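Local atomic coordinates of putative uncharacterized protein Ta1305 (Thermoplasma acidophilum, PDB entry 4RKS), a protein that phosphorylates the 3-hydroxyl of (R)-mevalonate with ATP, a step in the alternative mevalonate pathway to isoprenoids of extreme acidophiles of the Thermoplasmatales. Residues A[35-40]-A[251-256]; A[31-36]-A[290-295]; A[50-55]-A[226-231]; A[221-226]-A[255-260]. One frame throughout, in Å; residues are numbered along the deposited sequence.

Contact 1: A[35-40]-A[251-256]. With MEV ((R)-mevalonate), chain C.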
loop_
_atom_site.group_PDB
_atom_site.type_symbol
_atom_site.label_atom_id
_atom_site.label_comp_id
_atom_site.label_asym_id
_atom_site.label_seq_id
_atom_site.Cartn_x
_atom_site.Cartn_y
_atom_site.Cartn_z
ATOM N N VAL A 35 2.886 -1.888 -7.680
ATOM C CA VAL A 35 3.002 -1.882 -9.145
ATOM C C VAL A 35 4.365 -2.440 -9.588
ATOM O O VAL A 35 4.464 -3.210 -10.555
ATOM C CB VAL A 35 2.778 -0.448 -9.710
ATOM C CG1 VAL A 35 3.291 -0.326 -11.138
ATOM C CG2 VAL A 35 1.294 -0.075 -9.632
ATOM N N VAL A 36 5.417 -2.038 -8.887
ATOM C CA VAL A 36 6.686 -2.782 -8.896
ATOM C C VAL A 36 6.795 -3.334 -7.490
ATOM O O VAL A 36 6.839 -2.572 -6.514
ATOM C CB VAL A 36 7.907 -1.904 -9.271
ATOM C CG1 VAL A 36 9.232 -2.699 -9.140
ATOM C CG2 VAL A 36 7.755 -1.375 -10.702
ATOM N N LEU A 37 6.789 -4.657 -7.389
ATOM C CA LEU A 37 6.438 -5.330 -6.153
ATOM C C LEU A 37 7.620 -5.469 -5.220
ATOM O O LEU A 37 8.687 -5.916 -5.637
ATOM C CB LEU A 37 5.842 -6.709 -6.469
ATOM C CG LEU A 37 4.557 -6.639 -7.294
ATOM C CD1 LEU A 37 4.091 -8.033 -7.721
ATOM C CD2 LEU A 37 3.493 -5.923 -6.488
ATOM N N LEU A 38 7.418 -5.117 -3.948
ATOM C CA LEU A 38 8.499 -5.189 -2.971
ATOM C C LEU A 38 8.668 -6.572 -2.337
ATOM O O LEU A 38 7.709 -7.181 -1.871
ATOM C CB LEU A 38 8.278 -4.162 -1.861
ATOM C CG LEU A 38 9.350 -4.202 -0.773
ATOM C CD1 LEU A 38 10.675 -3.721 -1.347
ATOM C CD2 LEU A 38 8.916 -3.341 0.406
ATOM N N GLY A 39 9.906 -7.052 -2.318
ATOM C CA GLY A 39 10.251 -8.226 -1.553
ATOM C C GLY A 39 11.594 -8.017 -0.901
ATOM O O GLY A 39 12.612 -7.874 -1.593
ATOM N N GLY A 40 11.607 -7.998 0.430
ATOM C CA GLY A 40 12.850 -7.862 1.167
ATOM C C GLY A 40 12.914 -6.584 1.975
ATOM O O GLY A 40 12.691 -5.487 1.459
ATOM N N GLN A 251 1.944 -6.070 -14.734
ATOM C CA GLN A 251 1.609 -7.483 -14.919
ATOM C C GLN A 251 2.868 -8.318 -15.170
ATOM O O GLN A 251 2.990 -9.423 -14.650
ATOM C CB GLN A 251 0.610 -7.677 -16.074
ATOM C CG GLN A 251 0.350 -9.154 -16.388
ATOM C CD GLN A 251 -0.793 -9.374 -17.370
ATOM O OE1 GLN A 251 -1.854 -8.757 -17.264
ATOM N NE2 GLN A 251 -0.583 -10.275 -18.318
ATOM N N GLU A 252 3.803 -7.793 -15.955
ATOM C CA GLU A 252 5.069 -8.497 -16.190
ATOM C C GLU A 252 5.889 -8.587 -14.906
ATOM O O GLU A 252 6.485 -9.621 -14.620
ATOM C CB GLU A 252 5.887 -7.813 -17.282
ATOM C CG GLU A 252 5.201 -7.817 -18.634
ATOM C CD GLU A 252 6.094 -7.302 -19.746
ATOM O OE1 GLU A 252 7.221 -7.824 -19.894
ATOM O OE2 GLU A 252 5.666 -6.374 -20.472
ATOM N N ASP A 253 5.907 -7.502 -14.136
ATOM C CA ASP A 253 6.560 -7.503 -12.828
ATOM C C ASP A 253 5.921 -8.527 -11.898
ATOM O O ASP A 253 6.617 -9.260 -11.204
ATOM C CB ASP A 253 6.503 -6.118 -12.183
ATOM C CG ASP A 253 7.512 -5.963 -11.049
ATOM O OD1 ASP A 253 8.702 -5.736 -11.359
ATOM O OD2 ASP A 253 7.120 -6.073 -9.861
ATOM N N THR A 254 4.590 -8.567 -11.895
ATOM C CA THR A 254 3.825 -9.520 -11.089
ATOM C C THR A 254 4.240 -10.960 -11.412
ATOM O O THR A 254 4.440 -11.775 -10.512
ATOM C CB THR A 254 2.296 -9.356 -11.315
ATOM O OG1 THR A 254 1.836 -8.162 -10.672
ATOM C CG2 THR A 254 1.524 -10.533 -10.759
ATOM N N GLU A 255 4.382 -11.268 -12.692
ATOM C CA GLU A 255 4.714 -12.630 -13.105
ATOM C C GLU A 255 6.151 -13.033 -12.713
ATOM O O GLU A 255 6.386 -14.151 -12.252
ATOM C CB GLU A 255 4.471 -12.778 -14.617
ATOM C CG GLU A 255 2.970 -12.610 -14.955
ATOM C CD GLU A 255 2.643 -12.547 -16.450
ATOM O OE1 GLU A 255 3.501 -12.134 -17.259
ATOM O OE2 GLU A 255 1.497 -12.898 -16.812
ATOM N N GLU A 256 7.104 -12.129 -12.895
ATOM C CA GLU A 256 8.481 -12.354 -12.434
ATOM C C GLU A 256 8.557 -12.558 -10.914
ATOM O O GLU A 256 9.204 -13.479 -10.420
ATOM C CB GLU A 256 9.362 -11.176 -12.838
ATOM C CG GLU A 256 10.754 -11.194 -12.222
ATOM C CD GLU A 256 11.569 -9.974 -12.605
ATOM O OE1 GLU A 256 11.215 -9.306 -13.600
ATOM O OE2 GLU A 256 12.560 -9.679 -11.913
HETATM C C8 MEV C . 4.659 -4.830 0.360
HETATM O O8 MEV C . 5.295 -4.639 1.610
HETATM C C2 MEV C . 4.627 -6.316 0.076
HETATM C C3 MEV C . 3.706 -6.794 -1.034
HETATM O O7 MEV C . 2.407 -6.272 -0.924
HETATM C C4 MEV C . 4.260 -6.424 -2.401
HETATM C C5 MEV C . 3.914 -5.011 -2.833
HETATM O O3 MEV C . 2.734 -4.557 -2.733
HETATM O O4 MEV C . 4.823 -4.271 -3.278
HETATM C C6 MEV C . 3.628 -8.299 -0.913
#

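Contact 2: A[31-36]-A[290-295]. With MEV ((R)-mevalonate), chain C.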
loop_
_atom_site.group_PDB
_atom_site.type_symbol
_atom_site.label_atom_id
_atom_site.label_comp_id
_atom_site.label_asym_id
_atom_site.label_seq_id
_atom_site.Cartn_x
_atom_site.Cartn_y
_atom_site.Cartn_z
ATOM N N PRO A 31 -5.669 2.539 1.330
ATOM C CA PRO A 31 -4.807 1.373 1.120
ATOM C C PRO A 31 -4.112 1.404 -0.232
ATOM O O PRO A 31 -4.377 2.250 -1.093
ATOM C CB PRO A 31 -5.783 0.189 1.222
ATOM C CG PRO A 31 -7.087 0.766 0.735
ATOM C CD PRO A 31 -7.104 2.187 1.263
ATOM N N THR A 32 -3.167 0.493 -0.415
ATOM C CA THR A 32 -2.319 0.567 -1.586
ATOM C C THR A 32 -2.185 -0.783 -2.295
ATOM O O THR A 32 -2.464 -1.843 -1.716
ATOM C CB THR A 32 -0.906 1.096 -1.216
ATOM O OG1 THR A 32 -0.241 0.145 -0.389
ATOM C CG2 THR A 32 -1.011 2.407 -0.455
ATOM N N ILE A 33 -1.789 -0.706 -3.562
ATOM C CA ILE A 33 -1.478 -1.862 -4.404
ATOM C C ILE A 33 -0.091 -1.667 -5.005
ATOM O O ILE A 33 0.193 -0.612 -5.589
ATOM C CB ILE A 33 -2.510 -2.030 -5.547
ATOM C CG1 ILE A 33 -3.887 -2.380 -4.982
ATOM C CG2 ILE A 33 -2.047 -3.100 -6.552
ATOM C CD1 ILE A 33 -5.042 -2.137 -5.956
ATOM N N GLY A 34 0.777 -2.661 -4.861
ATOM C CA GLY A 34 2.085 -2.608 -5.497
ATOM C C GLY A 34 2.021 -2.655 -7.024
ATOM O O GLY A 34 1.209 -3.369 -7.598
ATOM N N VAL A 35 2.886 -1.888 -7.680
ATOM C CA VAL A 35 3.002 -1.882 -9.145
ATOM C C VAL A 35 4.365 -2.440 -9.588
ATOM O O VAL A 35 4.464 -3.210 -10.555
ATOM C CB VAL A 35 2.778 -0.448 -9.710
ATOM C CG1 VAL A 35 3.291 -0.326 -11.138
ATOM C CG2 VAL A 35 1.294 -0.075 -9.632
ATOM N N VAL A 36 5.417 -2.038 -8.887
ATOM C CA VAL A 36 6.686 -2.782 -8.896
ATOM C C VAL A 36 6.795 -3.334 -7.490
ATOM O O VAL A 36 6.839 -2.572 -6.514
ATOM C CB VAL A 36 7.907 -1.904 -9.271
ATOM C CG1 VAL A 36 9.232 -2.699 -9.140
ATOM C CG2 VAL A 36 7.755 -1.375 -10.702
ATOM N N ALA A 290 -5.057 -5.638 -17.857
ATOM C CA ALA A 290 -3.799 -6.112 -17.283
ATOM C C ALA A 290 -4.066 -6.407 -15.819
ATOM O O ALA A 290 -4.856 -5.693 -15.186
ATOM C CB ALA A 290 -2.694 -5.078 -17.437
ATOM N N TYR A 291 -3.427 -7.436 -15.266
ATOM C CA TYR A 291 -3.681 -7.786 -13.868
ATOM C C TYR A 291 -2.434 -7.682 -12.991
ATOM O O TYR A 291 -1.319 -7.748 -13.482
ATOM C CB TYR A 291 -4.250 -9.205 -13.756
ATOM C CG TYR A 291 -3.198 -10.276 -13.884
ATOM C CD1 TYR A 291 -2.849 -10.781 -15.131
ATOM C CD2 TYR A 291 -2.555 -10.786 -12.765
ATOM C CE1 TYR A 291 -1.885 -11.751 -15.257
ATOM C CE2 TYR A 291 -1.588 -11.757 -12.883
ATOM C CZ TYR A 291 -1.255 -12.234 -14.128
ATOM O OH TYR A 291 -0.295 -13.205 -14.247
ATOM N N ILE A 292 -2.663 -7.553 -11.685
ATOM C CA ILE A 292 -1.623 -7.523 -10.653
ATOM C C ILE A 292 -2.000 -8.489 -9.521
ATOM O O ILE A 292 -3.170 -8.584 -9.161
ATOM C CB ILE A 292 -1.446 -6.096 -10.068
ATOM C CG1 ILE A 292 -0.931 -5.124 -11.131
ATOM C CG2 ILE A 292 -0.512 -6.094 -8.832
ATOM C CD1 ILE A 292 -1.058 -3.672 -10.721
ATOM N N VAL A 293 -1.019 -9.208 -8.973
ATOM C CA VAL A 293 -1.206 -9.956 -7.729
ATOM C C VAL A 293 -0.113 -9.523 -6.757
ATOM O O VAL A 293 1.061 -9.585 -7.105
ATOM C CB VAL A 293 -1.124 -11.492 -7.948
ATOM C CG1 VAL A 293 -1.287 -12.238 -6.628
ATOM C CG2 VAL A 293 -2.156 -11.955 -8.993
ATOM N N THR A 294 -0.477 -9.076 -5.556
ATOM C CA THR A 294 0.545 -8.666 -4.587
ATOM C C THR A 294 0.816 -9.817 -3.611
ATOM O O THR A 294 1.296 -10.857 -4.027
ATOM C CB THR A 294 0.140 -7.364 -3.829
ATOM O OG1 THR A 294 -1.091 -7.561 -3.112
ATOM C CG2 THR A 294 -0.050 -6.220 -4.819
ATOM N N GLY A 295 0.506 -9.654 -2.330
ATOM C CA GLY A 295 0.799 -10.705 -1.363
ATOM C C GLY A 295 -0.419 -11.501 -0.916
ATOM O O GLY A 295 -0.298 -12.618 -0.438
HETATM C C8 MEV C . 4.659 -4.830 0.360
HETATM O O8 MEV C . 5.295 -4.639 1.610
HETATM C C2 MEV C . 4.627 -6.316 0.076
HETATM C C3 MEV C . 3.706 -6.794 -1.034
HETATM O O7 MEV C . 2.407 -6.272 -0.924
HETATM C C4 MEV C . 4.260 -6.424 -2.401
HETATM C C5 MEV C . 3.914 -5.011 -2.833
HETATM O O3 MEV C . 2.734 -4.557 -2.733
HETATM O O4 MEV C . 4.823 -4.271 -3.278
HETATM C C6 MEV C . 3.628 -8.299 -0.913
#

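Contact 3: A[50-55]-A[226-231]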
loop_
_atom_site.group_PDB
_atom_site.type_symbol
_atom_site.label_atom_id
_atom_site.label_comp_id
_atom_site.label_asym_id
_atom_site.label_seq_id
_atom_site.Cartn_x
_atom_site.Cartn_y
_atom_site.Cartn_z
ATOM N N LEU A 50 14.532 -3.352 0.801
ATOM C CA LEU A 50 15.842 -3.732 0.268
ATOM C C LEU A 50 16.076 -3.208 -1.141
ATOM O O LEU A 50 17.217 -3.076 -1.580
ATOM C CB LEU A 50 16.007 -5.249 0.281
ATOM C CG LEU A 50 16.487 -5.835 1.603
ATOM C CD1 LEU A 50 16.638 -7.339 1.497
ATOM C CD2 LEU A 50 17.800 -5.188 2.037
ATOM N N HIS A 51 14.998 -2.909 -1.862
ATOM C CA HIS A 51 15.149 -2.470 -3.239
ATOM C C HIS A 51 14.023 -1.535 -3.666
ATOM O O HIS A 51 13.062 -1.326 -2.921
ATOM C CB HIS A 51 15.222 -3.684 -4.176
ATOM C CG HIS A 51 13.935 -4.447 -4.307
ATOM N ND1 HIS A 51 12.881 -4.007 -5.082
ATOM C CD2 HIS A 51 13.547 -5.641 -3.791
ATOM C CE1 HIS A 51 11.897 -4.889 -5.032
ATOM N NE2 HIS A 51 12.272 -5.888 -4.250
ATOM N N THR A 52 14.152 -0.971 -4.863
ATOM C CA THR A 52 13.177 0.004 -5.374
ATOM C C THR A 52 11.823 -0.642 -5.712
ATOM O O THR A 52 11.781 -1.736 -6.262
ATOM C CB THR A 52 13.735 0.716 -6.622
ATOM O OG1 THR A 52 14.886 1.485 -6.246
ATOM C CG2 THR A 52 12.697 1.636 -7.264
ATOM N N SER A 53 10.729 0.024 -5.356
ATOM C CA SER A 53 9.388 -0.476 -5.660
ATOM C C SER A 53 8.504 0.674 -6.117
ATOM O O SER A 53 8.919 1.824 -6.074
ATOM C CB SER A 53 8.773 -1.174 -4.444
ATOM O OG SER A 53 8.790 -0.326 -3.306
ATOM N N ALA A 54 7.293 0.352 -6.566
ATOM C CA ALA A 54 6.321 1.364 -6.971
ATOM C C ALA A 54 4.898 0.931 -6.591
ATOM O O ALA A 54 4.619 -0.255 -6.425
ATOM C CB ALA A 54 6.418 1.635 -8.493
ATOM N N GLY A 55 3.996 1.890 -6.443
ATOM C CA GLY A 55 2.644 1.535 -6.064
ATOM C C GLY A 55 1.605 2.605 -6.322
ATOM O O GLY A 55 1.934 3.737 -6.682
ATOM N N HIS A 226 16.257 -5.564 -11.553
ATOM C CA HIS A 226 15.097 -5.549 -12.450
ATOM C C HIS A 226 14.006 -4.633 -11.908
ATOM O O HIS A 226 13.292 -3.966 -12.668
ATOM C CB HIS A 226 14.524 -6.959 -12.639
ATOM C CG HIS A 226 15.397 -7.879 -13.439
ATOM N ND1 HIS A 226 15.297 -9.254 -13.364
ATOM C CD2 HIS A 226 16.380 -7.623 -14.336
ATOM C CE1 HIS A 226 16.183 -9.804 -14.175
ATOM N NE2 HIS A 226 16.853 -8.836 -14.776
ATOM N N ALA A 227 13.866 -4.624 -10.585
ATOM C CA ALA A 227 12.870 -3.786 -9.939
ATOM C C ALA A 227 13.176 -2.326 -10.237
ATOM O O ALA A 227 12.288 -1.582 -10.645
ATOM C CB ALA A 227 12.838 -4.037 -8.443
ATOM N N ASP A 228 14.436 -1.932 -10.051
ATOM C CA ASP A 228 14.853 -0.548 -10.256
ATOM C C ASP A 228 14.660 -0.157 -11.718
ATOM O O ASP A 228 14.220 0.951 -12.020
ATOM C CB ASP A 228 16.317 -0.342 -9.830
ATOM C CG ASP A 228 16.680 1.127 -9.672
ATOM O OD1 ASP A 228 16.291 1.740 -8.647
ATOM O OD2 ASP A 228 17.356 1.667 -10.574
ATOM N N GLU A 229 14.970 -1.074 -12.626
ATOM C CA GLU A 229 14.775 -0.816 -14.058
ATOM C C GLU A 229 13.319 -0.564 -14.419
ATOM O O GLU A 229 13.017 0.327 -15.209
ATOM C CB GLU A 229 15.304 -1.988 -14.898
ATOM C CG GLU A 229 16.828 -2.116 -14.837
ATOM C CD GLU A 229 17.342 -3.419 -15.419
ATOM O OE1 GLU A 229 16.565 -4.124 -16.097
ATOM O OE2 GLU A 229 18.526 -3.739 -15.188
ATOM N N HIS A 230 12.424 -1.374 -13.863
ATOM C CA HIS A 230 11.006 -1.221 -14.144
ATOM C C HIS A 230 10.492 0.120 -13.647
ATOM O O HIS A 230 9.688 0.760 -14.315
ATOM C CB HIS A 230 10.211 -2.365 -13.516
ATOM C CG HIS A 230 10.349 -3.663 -14.248
ATOM N ND1 HIS A 230 9.804 -4.842 -13.783
ATOM C CD2 HIS A 230 10.978 -3.970 -15.407
ATOM C CE1 HIS A 230 10.087 -5.818 -14.630
ATOM N NE2 HIS A 230 10.801 -5.315 -15.622
ATOM N N ALA A 231 10.958 0.552 -12.473
ATOM C CA ALA A 231 10.542 1.856 -11.953
ATOM C C ALA A 231 10.982 2.997 -12.887
ATOM O O ALA A 231 10.223 3.943 -13.109
ATOM C CB ALA A 231 11.081 2.077 -10.541
#

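Contact 4: A[221-226]-A[255-260]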
loop_
_atom_site.group_PDB
_atom_site.type_symbol
_atom_site.label_atom_id
_atom_site.label_comp_id
_atom_site.label_asym_id
_atom_site.label_seq_id
_atom_site.Cartn_x
_atom_site.Cartn_y
_atom_site.Cartn_z
ATOM N N PRO A 221 19.324 -11.223 -6.261
ATOM C CA PRO A 221 20.112 -10.059 -6.685
ATOM C C PRO A 221 19.678 -9.437 -8.010
ATOM O O PRO A 221 19.666 -8.212 -8.107
ATOM C CB PRO A 221 21.538 -10.617 -6.811
ATOM C CG PRO A 221 21.531 -11.956 -6.142
ATOM C CD PRO A 221 20.175 -12.234 -5.603
ATOM N N ALA A 222 19.341 -10.251 -9.005
ATOM C CA ALA A 222 18.891 -9.729 -10.296
ATOM C C ALA A 222 17.505 -9.098 -10.192
ATOM O O ALA A 222 17.193 -8.149 -10.910
ATOM C CB ALA A 222 18.879 -10.826 -11.342
ATOM N N ARG A 223 16.671 -9.645 -9.314
ATOM C CA ARG A 223 15.321 -9.119 -9.102
ATOM C C ARG A 223 15.392 -7.677 -8.618
ATOM O O ARG A 223 14.650 -6.822 -9.092
ATOM C CB ARG A 223 14.554 -9.989 -8.101
ATOM C CG ARG A 223 13.251 -9.388 -7.568
ATOM C CD ARG A 223 12.240 -9.106 -8.672
ATOM N NE ARG A 223 11.137 -8.285 -8.180
ATOM C CZ ARG A 223 10.331 -7.558 -8.950
ATOM N NH1 ARG A 223 10.497 -7.546 -10.266
ATOM N NH2 ARG A 223 9.359 -6.828 -8.403
ATOM N N LYS A 224 16.302 -7.406 -7.689
ATOM C CA LYS A 224 16.450 -6.060 -7.143
ATOM C C LYS A 224 16.837 -5.066 -8.226
ATOM O O LYS A 224 16.359 -3.935 -8.232
ATOM C CB LYS A 224 17.493 -6.039 -6.015
ATOM C CG LYS A 224 17.046 -6.789 -4.774
ATOM C CD LYS A 224 18.223 -7.237 -3.952
ATOM C CE LYS A 224 19.062 -6.076 -3.522
ATOM N NZ LYS A 224 20.109 -6.517 -2.564
ATOM N N LYS A 225 17.707 -5.489 -9.139
ATOM C CA LYS A 225 18.102 -4.638 -10.257
ATOM C C LYS A 225 16.965 -4.472 -11.272
ATOM O O LYS A 225 16.733 -3.369 -11.777
ATOM C CB LYS A 225 19.353 -5.202 -10.936
ATOM C CG LYS A 225 20.600 -5.065 -10.065
ATOM C CD LYS A 225 21.869 -5.288 -10.865
ATOM C CE LYS A 225 23.102 -5.019 -10.024
ATOM N NZ LYS A 225 24.316 -4.907 -10.878
ATOM N N HIS A 226 16.257 -5.564 -11.553
ATOM C CA HIS A 226 15.097 -5.549 -12.450
ATOM C C HIS A 226 14.006 -4.633 -11.908
ATOM O O HIS A 226 13.292 -3.966 -12.668
ATOM C CB HIS A 226 14.524 -6.959 -12.639
ATOM C CG HIS A 226 15.397 -7.879 -13.439
ATOM N ND1 HIS A 226 15.297 -9.254 -13.364
ATOM C CD2 HIS A 226 16.380 -7.623 -14.336
ATOM C CE1 HIS A 226 16.183 -9.804 -14.175
ATOM N NE2 HIS A 226 16.853 -8.836 -14.776
ATOM N N GLU A 255 4.382 -11.268 -12.692
ATOM C CA GLU A 255 4.714 -12.630 -13.105
ATOM C C GLU A 255 6.151 -13.033 -12.713
ATOM O O GLU A 255 6.386 -14.151 -12.252
ATOM C CB GLU A 255 4.471 -12.778 -14.617
ATOM C CG GLU A 255 2.970 -12.610 -14.955
ATOM C CD GLU A 255 2.643 -12.547 -16.450
ATOM O OE1 GLU A 255 3.501 -12.134 -17.259
ATOM O OE2 GLU A 255 1.497 -12.898 -16.812
ATOM N N GLU A 256 7.104 -12.129 -12.895
ATOM C CA GLU A 256 8.481 -12.354 -12.434
ATOM C C GLU A 256 8.557 -12.558 -10.914
ATOM O O GLU A 256 9.204 -13.479 -10.420
ATOM C CB GLU A 256 9.362 -11.176 -12.838
ATOM C CG GLU A 256 10.754 -11.194 -12.222
ATOM C CD GLU A 256 11.569 -9.974 -12.605
ATOM O OE1 GLU A 256 11.215 -9.306 -13.600
ATOM O OE2 GLU A 256 12.560 -9.679 -11.913
ATOM N N TYR A 257 7.894 -11.671 -10.181
ATOM C CA TYR A 257 7.877 -11.708 -8.724
ATOM C C TYR A 257 7.325 -13.024 -8.201
ATOM O O TYR A 257 7.913 -13.653 -7.319
ATOM C CB TYR A 257 7.048 -10.531 -8.221
ATOM C CG TYR A 257 6.936 -10.310 -6.734
ATOM C CD1 TYR A 257 7.991 -9.761 -6.001
ATOM C CD2 TYR A 257 5.744 -10.558 -6.081
ATOM C CE1 TYR A 257 7.862 -9.504 -4.654
ATOM C CE2 TYR A 257 5.603 -10.305 -4.735
ATOM C CZ TYR A 257 6.659 -9.780 -4.025
ATOM O OH TYR A 257 6.486 -9.532 -2.689
ATOM N N HIS A 258 6.206 -13.471 -8.753
ATOM C CA HIS A 258 5.604 -14.680 -8.207
ATOM C C HIS A 258 6.261 -15.960 -8.725
ATOM O O HIS A 258 6.125 -17.019 -8.113
ATOM C CB HIS A 258 4.103 -14.653 -8.455
ATOM C CG HIS A 258 3.399 -13.676 -7.566
ATOM N ND1 HIS A 258 3.272 -13.876 -6.210
ATOM C CD2 HIS A 258 2.838 -12.470 -7.823
ATOM C CE1 HIS A 258 2.638 -12.849 -5.673
ATOM N NE2 HIS A 258 2.361 -11.982 -6.629
ATOM N N SER A 259 7.021 -15.855 -9.810
ATOM C CA SER A 259 7.879 -16.973 -10.218
ATOM C C SER A 259 9.052 -17.131 -9.238
ATOM O O SER A 259 9.451 -18.248 -8.902
ATOM C CB SER A 259 8.390 -16.771 -11.645
ATOM O OG SER A 259 9.226 -17.841 -12.042
ATOM N N ILE A 260 9.594 -16.015 -8.758
ATOM C CA ILE A 260 10.677 -16.085 -7.773
ATOM C C ILE A 260 10.178 -16.651 -6.433
ATOM O O ILE A 260 10.809 -17.535 -5.862
ATOM C CB ILE A 260 11.336 -14.710 -7.554
ATOM C CG1 ILE A 260 12.016 -14.261 -8.843
ATOM C CG2 ILE A 260 12.345 -14.772 -6.412
ATOM C CD1 ILE A 260 12.596 -12.880 -8.790
#

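Contact 1: A[35-40]-A[251-256]
The carboxylate of Asp-253 reaches out from helix 243-262 and takes the backbone N-H of Leu-37 on OD2. The bond is nearly straight, 2.9 Å from Leu-37 N to Asp-253 OD2 with 167° at the hydrogen. It arrives on the syn side of the oxygen, though tilted 32° out of the carboxylate plane. Aspartate suits this place because its CG, anti to the backbone N (chi1 -163°), carries OD2 out to the loop amide. The other oxygen, OD1, is held by Arg-223 and His-230, so both ends of the buried carboxylate are engaged and its rotation is fixed; the cationic arginine would favour the charged form. Leu-37 fills the space beside the bond. Its CG lies alongside OD2, while the branch CD1 rests on Thr-254 CA at 3.7 Å and CD2 turns to mevalonate, 3.8 Å from its C5. Thr-254 presents OG1 to CD1 yet spends its hydroxyl on the helix carbonyl of Ala-250. In the loop, one residue after Leu-37, Leu-38 N donates to mevalonate O4 at 2.8 Å, almost in line. Against this close packing stands the exposed flank of the helix, where Glu-252 and Glu-255 lie away from the loop, Glu-255 beside Tyr-291. The arrangement is that of a substrate-binding loop in a GHMP-family kinase, with one backbone amide, Leu-38 N, turned to the substrate carboxylate and the one before it tied to the helix.

Contact 2: A[31-36]-A[290-295]
Ile-33 and Ile-292 meet through their CG2 methyls, 4.1 Å apart, where strand 24-34 and strand 289-292 approach each other beside the mevalonate pocket of this GHMP-family kinase. The strands are not paired here; side chains fill the gap between them. Along the first segment, Ile-33 comes first. Its CG2 lies anti to the backbone N (chi1 -66° for CG1), and in that position the methyl touches both Ile-292 CG2 and Thr-294 CG2. Branched aliphatic residues suit a strand that presents carbon to two neighbours at once.

Gly-34 follows. Its N lies 3.7 Å from Thr-294 CG2, and its carbonyl oxygen is directed at Ile-292, with Gly-34 O only 3.5 Å from Ile-292 CG2. That oxygen is buried among methyls and has no polar partner in the model. The lack of a side chain matters on the substrate side, because mevalonate O3 comes within 3.4 Å of Gly-34 CA, too close to leave room for a CB.

At Val-35 the chain turns a corner, and Val-35 and Val-36 together face Ala-54 in a classic beta bulge. Val-35 adds a looser touch, CG2 against Ile-292 CD1 at 4.4 Å, while its side chain also packs on Ile-234 of helix 220-238.

Across the gap, Thr-294 and Gly-295 also line the pocket. Gly-295 N stands 3.7 Å from the mevalonate methyl C6. Thr-294 CB lies 3.8 Å from mevalonate O7, the 3-hydroxyl that becomes phosphorylated.

Contact 3: A[50-55]-A[226-231]
Thr-52 and Asp-228 slant across one another, the hydroxyl of the threonine meeting one carboxylate oxygen. Thr-52 OG1 donates to Asp-228 OD1 at 2.8 Å, on the anti lone pair, the one directed away from the other oxygen. The Asp-228 CG is anti to its backbone N (chi1 -165°), a torsion that swings the carboxylate off the helix flank to the threonine. Thr-52 OG1 also receives the N-H of Ser-174, so the hydroxyl links helix and strand by giving one bond and taking another. Its methyl CG2, anti to the backbone N, rests on Ala-231 CB at 3.7 Å; threonine thus serves a polar and an apolar neighbour together.

Ala-227, one turn before Ala-231, lets the backbone come close. Its CB sits 3.3 Å from Thr-52 O and 3.4 Å from His-51 ND1, approaching the imidazole obliquely. ND1 of His-51 donates to Thr-52 O, nearly in the ring plane but from above the carbonyl plane, and NE2 accepts from Gly-39 N; the two bonds fix the ring.

Small alanines let helix 220-238 lie tight against the loop leading into strand 53-59. Strand 169-174 lies alongside, Trp-173 against Thr-52 and Asp-228, Ile-171 against Ala-54 and Ala-231, and helix 243-262 packs beyond His-230.

Contact 4: A[221-226]-A[255-260]
Glu-256 OE2 is shared by two donors from helix 220-238, the ring of His-226 and the guanidinium of Arg-223. His-226 ND1 gives the stronger bond, 3.1 Å to OE2 with the oxygen close to the ring plane, although the ring stands almost perpendicular to the carboxylate and approaches from above its plane. Arg-223 NH1 is 3.4 Å from the same OE2, a weak hydrogen bond within a salt bridge. OE2 meets the guanidinium at its edge, near its plane, with the carboxylate plane turned 83° to it.

The arginine is better satisfied elsewhere. NH1 makes its stronger salt bridge with Asp-253, and NH2 donates to the carbonyl of Leu-37. A bend at chi2 (60°) turns the head toward these partners, leaving its aliphatic part against Ile-260, with Arg-223 CB 3.6 Å from Ile-260 CD1. Arginine suits the place because one chain supplies both an aliphatic stem and several N-H groups.

Tyr-257 CB lies over one guanidinium face, while its OH makes a weak bond to Leu-38 O beside mevalonate.

The axes of the two segments come within 11.5 Å and run almost antiparallel, and helix 207-214 packs on Tyr-257 and Ile-260 through Ile-210 and Ile-214.

How the contacts relate
All four contacts are largely buried. Contacts 1, 2 and, through Tyr-257, 4 border mevalonate; contact 3 stands one layer back. The partly exposed charged or ionisable groups lie in contacts 3 (Asp-228) and 4 (His-226, Glu-256). Contacts 1 and 2 both start from the chain around Val-35 and Val-36, and contacts 3 and 4 both use helix 220-238; helix 243-262 serves contacts 1 and 4. Chemistry follows position: contact 2 is methyl packing, contact 1 mixes one buried carboxylate bond with leucine packing, contact 3 combines a threonine-aspartate bond with alanines, and contact 4 is the ionic one. Asp-253 joins three of them, since its OD1 meets Arg-223 of contact 4 and His-230 of contact 3.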